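Esterase (Sinorhizobium meliloti 1021, PDB 4TX1) probably hydrolyses acetyl esters of carbohydrates and aryl esters, as a carbohydrate acetylesterase of the SGNH hydrolase family. Local coordinates at residues R80-P83 against T84-T88; E120-V123 against N124-R127. All blocks are in the same frame, centred on the assembly; numbering follows the deposited sequence.

Contact 1 of 2, residues R80-P83 against T84-T88; sequences RVLP and TVLHT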
loop_
_atom_site.group_PDB
_atom_site.type_symbol
_atom_site.label_atom_id
_atom_site.label_comp_id
_atom_site.label_asym_id
_atom_site.label_seq_id
_atom_site.Cartn_x
_atom_site.Cartn_y
_atom_site.Cartn_z
ATOM N N ARG A 80 -6.488 -4.393 8.893
ATOM C CA ARG A 80 -6.253 -4.461 7.441
ATOM C C ARG A 80 -6.586 -5.820 6.857
ATOM O O ARG A 80 -7.106 -5.925 5.766
ATOM C CB ARG A 80 -4.805 -4.042 7.077
ATOM C CG ARG A 80 -4.628 -4.019 5.534
ATOM C CD ARG A 80 -3.397 -3.083 5.238
ATOM N NE ARG A 80 -2.254 -3.465 6.089
ATOM C CZ ARG A 80 -1.547 -2.680 6.823
ATOM N NH1 ARG A 80 -1.749 -1.319 6.777
ATOM N NH2 ARG A 80 -0.554 -3.220 7.553
ATOM N N VAL A 81 -6.278 -6.874 7.618
ATOM C CA VAL A 81 -6.463 -8.245 7.244
ATOM C C VAL A 81 -7.911 -8.723 7.404
ATOM O O VAL A 81 -8.388 -9.616 6.679
ATOM C CB VAL A 81 -5.429 -9.147 7.872
ATOM C CG1 VAL A 81 -5.736 -10.649 7.627
ATOM C CG2 VAL A 81 -4.037 -8.746 7.366
ATOM N N LEU A 82 -8.608 -8.168 8.355
ATOM C CA LEU A 82 -9.864 -8.844 8.748
ATOM C C LEU A 82 -10.913 -8.960 7.635
ATOM O O LEU A 82 -11.470 -10.015 7.463
ATOM C CB LEU A 82 -10.482 -8.117 9.944
ATOM C CG LEU A 82 -11.831 -8.647 10.435
ATOM C CD1 LEU A 82 -11.694 -10.076 10.937
ATOM C CD2 LEU A 82 -12.401 -7.746 11.520
ATOM N N PRO A 83 -11.118 -7.880 6.784
ATOM C CA PRO A 83 -12.096 -8.059 5.710
ATOM C C PRO A 83 -11.879 -9.275 4.833
ATOM O O PRO A 83 -12.836 -9.962 4.497
ATOM C CB PRO A 83 -12.015 -6.747 4.935
ATOM C CG PRO A 83 -11.565 -5.743 5.926
ATOM C CD PRO A 83 -10.535 -6.528 6.776
ATOM N N THR A 84 -10.642 -9.558 4.453
ATOM C CA THR A 84 -10.299 -10.703 3.656
ATOM C C THR A 84 -10.604 -12.006 4.387
ATOM O O THR A 84 -11.179 -12.937 3.772
ATOM C CB THR A 84 -8.832 -10.676 3.301
ATOM O OG1 THR A 84 -8.601 -9.460 2.517
ATOM C CG2 THR A 84 -8.399 -11.900 2.501
ATOM N N VAL A 85 -10.368 -12.053 5.697
ATOM C CA VAL A 85 -10.728 -13.220 6.520
ATOM C C VAL A 85 -12.240 -13.417 6.644
ATOM O O VAL A 85 -12.777 -14.522 6.438
ATOM C CB VAL A 85 -10.022 -13.114 7.854
ATOM C CG1 VAL A 85 -10.370 -14.300 8.783
ATOM C CG2 VAL A 85 -8.505 -13.137 7.589
ATOM N N LEU A 86 -12.954 -12.315 6.858
ATOM C CA LEU A 86 -14.437 -12.399 6.942
ATOM C C LEU A 86 -15.008 -12.939 5.631
ATOM O O LEU A 86 -15.887 -13.796 5.559
ATOM C CB LEU A 86 -14.984 -11.038 7.223
ATOM C CG LEU A 86 -14.738 -10.423 8.588
ATOM C CD1 LEU A 86 -15.230 -8.978 8.661
ATOM C CD2 LEU A 86 -15.286 -11.235 9.816
ATOM N N HIS A 87 -14.461 -12.447 4.553
ATOM C CA HIS A 87 -14.955 -12.771 3.252
ATOM C C HIS A 87 -14.701 -14.224 2.875
ATOM O O HIS A 87 -15.529 -14.841 2.233
ATOM C CB HIS A 87 -14.363 -11.814 2.174
ATOM C CG HIS A 87 -15.312 -11.485 1.053
ATOM N ND1 HIS A 87 -16.366 -10.573 1.179
ATOM C CD2 HIS A 87 -15.294 -11.891 -0.230
ATOM C CE1 HIS A 87 -16.976 -10.482 0.003
ATOM N NE2 HIS A 87 -16.354 -11.250 -0.867
ATOM N N THR A 88 -13.544 -14.743 3.260
ATOM C CA THR A 88 -13.166 -16.116 3.028
ATOM C C THR A 88 -14.083 -17.080 3.770
ATOM O O THR A 88 -14.321 -18.223 3.330
ATOM C CB THR A 88 -11.738 -16.306 3.617
ATOM O OG1 THR A 88 -10.815 -15.489 2.836
ATOM C CG2 THR A 88 -11.327 -17.766 3.518
HETATM O O HOH W 1 -8.551 -7.271 4.006
#
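CG of Leu82 swings anti to its own nitrogen (chi1 177°), whereas CG of Leu86 sits beside its nitrogen (chi1 -70°); the helix sets the two residues one turn apart, and these torsions decide which atoms touch. The two side chains cross obliquely, with Leu82 CG 3.8 Å from Leu86 CD1, and Leu82 CD1 rests against CG and CD2 of Leu86. Val81 and Val85 repeat the spacing on a neighbouring stripe, where Val85 CG2, beside its own nitrogen, reaches back to Val81 CG1 at 3.7 Å.

Beneath these pairs runs the helix ladder. Leu86 N donates to Leu82 O at 2.8 Å in a nearly straight bond, while Val85 N donates to Val81 O over a longer 3.3 Å. Pro83, which has no amide hydrogen to offer the turn before it, kinks the helix; its own carbonyl still accepts, taking His87 N at 3.0 Å.

On the polar side, a water donates to Arg80 O at 2.6 Å and also hydrogen-bonds Thr84 OG1, bridging two residues one turn apart. That hydroxyl is bonded as well to the backbone nitrogen of Asp75 of a second subunit. Thr84 O in turn is gripped from opposite faces by Thr88 N and Thr88 OG1, the latter at 2.7 Å, so the Thr88 hydroxyl donates within its own helix.

The leucines and valines press on Leu17 and Tyr19 of strand 14-20, while Leu82 and Leu86 also touch helix 112-127. The arrangement is that of a helix packed on the parallel sheet of the SGNH hydrolase alpha/beta fold, with Pro83, Thr84, His87 and Thr88 meeting a second subunit.

Contact 2 of 2, residues E120-V123 against N124-R127; sequences ERLV and NLVR
Val123 O is gripped by two amides of the following turn: Arg127 N at 3.0 Å, in the carbonyl plane, and Val126 N at 3.1 Å in a weak bond bent to 121°. The stronger share of Val126 N goes to Leu122 O, where the angle opens to 152°, so this amide is divided between successive carbonyls near the end of helix 112-127, one of the helices flanking the parallel sheet of the SGNH hydrolase fold. Farther back the ladder is regular, with Asn124 N on Glu120 O and Leu125 N on Arg121 O.

Each of two arginines lays its guanidinium against an aliphatic branch one turn away, in opposite senses along the chain. Arg121 bends at its second torsion (chi2 71°), which folds the chain forward until one face of the guanidinium lies over Leu125 CD2, 3.6 Å from NH1; the methyl sits toward the rim of the group. Its NE is held by the backbone oxygen of His70 of a third subunit. Arg127 instead reaches back alongside Val123, whose CG1 lies over one guanidinium face, 3.9 Å from NH1. That same NH1 bonds the carbonyl of Leu182, at the end of helix 171-182.

Val123 and Val126 turn to Ile141 of strand 140-145, whereas Leu122 and Leu125 meet Ala79 of helix 78-89, and these four apolar residues tie the helix to sheet and neighbour. Beside helix 171-182, which Glu120 touches, Glu120 and Asn124 run side by side, pointing the same way. The far carboxylate oxygen of Glu120, OE2, pairs with Lys117, while a single water donates to Glu120 OE1 at 2.9 Å and accepts from Asn124 ND2 at 3.1 Å.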
loop_
_atom_site.group_PDB
_atom_site.type_symbol
_atom_site.label_atom_id
_atom_site.label_comp_id
_atom_site.label_asym_id
_atom_site.label_seq_id
_atom_site.Cartn_x
_atom_site.Cartn_y
_atom_site.Cartn_z
ATOM N N GLU A 120 -12.697 -1.797 18.749
ATOM C CA GLU A 120 -13.795 -1.012 18.210
ATOM C C GLU A 120 -13.820 -0.963 16.696
ATOM O O GLU A 120 -14.848 -1.166 16.044
ATOM C CB GLU A 120 -13.863 0.336 18.857
ATOM C CG GLU A 120 -15.053 1.185 18.414
ATOM C CD GLU A 120 -15.114 2.489 19.167
ATOM O OE1 GLU A 120 -16.216 3.016 19.279
ATOM O OE2 GLU A 120 -14.104 3.022 19.627
ATOM N N ARG A 121 -12.661 -0.742 16.137
ATOM C CA ARG A 121 -12.547 -0.746 14.691
ATOM C C ARG A 121 -12.876 -2.134 14.094
ATOM O O ARG A 121 -13.566 -2.202 13.144
ATOM C CB ARG A 121 -11.165 -0.296 14.265
ATOM C CG ARG A 121 -10.925 -0.427 12.789
ATOM C CD ARG A 121 -11.710 0.567 11.980
ATOM N NE ARG A 121 -11.237 0.594 10.621
ATOM C CZ ARG A 121 -11.994 0.685 9.562
ATOM N NH1 ARG A 121 -13.285 0.757 9.676
ATOM N NH2 ARG A 121 -11.419 0.642 8.402
ATOM N N LEU A 122 -12.350 -3.209 14.695
ATOM C CA LEU A 122 -12.632 -4.532 14.250
ATOM C C LEU A 122 -14.139 -4.806 14.300
ATOM O O LEU A 122 -14.703 -5.403 13.399
ATOM C CB LEU A 122 -11.838 -5.594 15.034
ATOM C CG LEU A 122 -10.310 -5.450 14.947
ATOM C CD1 LEU A 122 -9.670 -6.562 15.805
ATOM C CD2 LEU A 122 -9.767 -5.511 13.527
ATOM N N VAL A 123 -14.783 -4.384 15.391
ATOM C CA VAL A 123 -16.240 -4.624 15.495
ATOM C C VAL A 123 -16.914 -3.957 14.309
ATOM O O VAL A 123 -17.797 -4.529 13.672
ATOM C CB VAL A 123 -16.809 -4.114 16.849
ATOM C CG1 VAL A 123 -18.345 -4.210 16.805
ATOM C CG2 VAL A 123 -16.173 -4.975 17.965
ATOM N N ASN A 124 -16.568 -2.706 14.063
ATOM C CA ASN A 124 -17.208 -1.968 12.943
ATOM C C ASN A 124 -16.950 -2.600 11.560
ATOM O O ASN A 124 -17.831 -2.571 10.703
ATOM C CB ASN A 124 -16.731 -0.507 12.958
ATOM C CG ASN A 124 -17.378 0.282 14.113
ATOM O OD1 ASN A 124 -18.614 0.137 14.363
ATOM N ND2 ASN A 124 -16.579 1.050 14.841
ATOM N N LEU A 125 -15.748 -3.188 11.370
ATOM C CA LEU A 125 -15.445 -3.910 10.133
ATOM C C LEU A 125 -16.387 -5.078 9.949
ATOM O O LEU A 125 -16.784 -5.394 8.822
ATOM C CB LEU A 125 -13.948 -4.345 10.081
ATOM C CG LEU A 125 -13.012 -3.157 9.859
ATOM C CD1 LEU A 125 -11.579 -3.679 10.170
ATOM C CD2 LEU A 125 -13.114 -2.609 8.424
ATOM N N VAL A 126 -16.743 -5.782 11.029
ATOM C CA VAL A 126 -17.651 -6.896 10.944
ATOM C C VAL A 126 -19.067 -6.344 10.567
ATOM O O VAL A 126 -19.732 -6.898 9.633
ATOM C CB VAL A 126 -17.741 -7.700 12.261
ATOM C CG1 VAL A 126 -18.814 -8.761 12.129
ATOM C CG2 VAL A 126 -16.374 -8.356 12.577
ATOM N N ARG A 127 -19.463 -5.315 11.270
ATOM C CA ARG A 127 -20.809 -4.829 11.150
ATOM C C ARG A 127 -21.061 -4.202 9.805
ATOM O O ARG A 127 -22.174 -4.137 9.360
ATOM C CB ARG A 127 -21.077 -3.860 12.256
ATOM C CG ARG A 127 -20.960 -4.525 13.609
ATOM C CD ARG A 127 -22.249 -4.451 14.321
ATOM N NE ARG A 127 -22.406 -5.333 15.458
ATOM C CZ ARG A 127 -22.427 -4.897 16.693
ATOM N NH1 ARG A 127 -22.203 -3.635 16.945
ATOM N NH2 ARG A 127 -22.653 -5.729 17.671
HETATM O O HOH W 2 -18.094 2.573 17.066
#

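Overall arrangement
Contacts 1 and 2 follow one another along the chain, on helices 78-89 and 112-127, with strand 94-98 between them in sequence; their centres lie about 11 Å apart. The helices pack directly: Leu82 CD2 is 3.8 Å from Leu122 O, and Leu86 CD1 comes within 3.9 Å of Val126 CA. The leucines of contact 1 thus serve twice, within their own helix and against the next. Both helices lie against the five-stranded parallel sheet, contact 1 on strands 14-20 and 94-98, contact 2 on strand 140-145. Their polar residues also meet neighbouring copies, so one helical layer contributes to both the core of the subunit and the six-chain assembly.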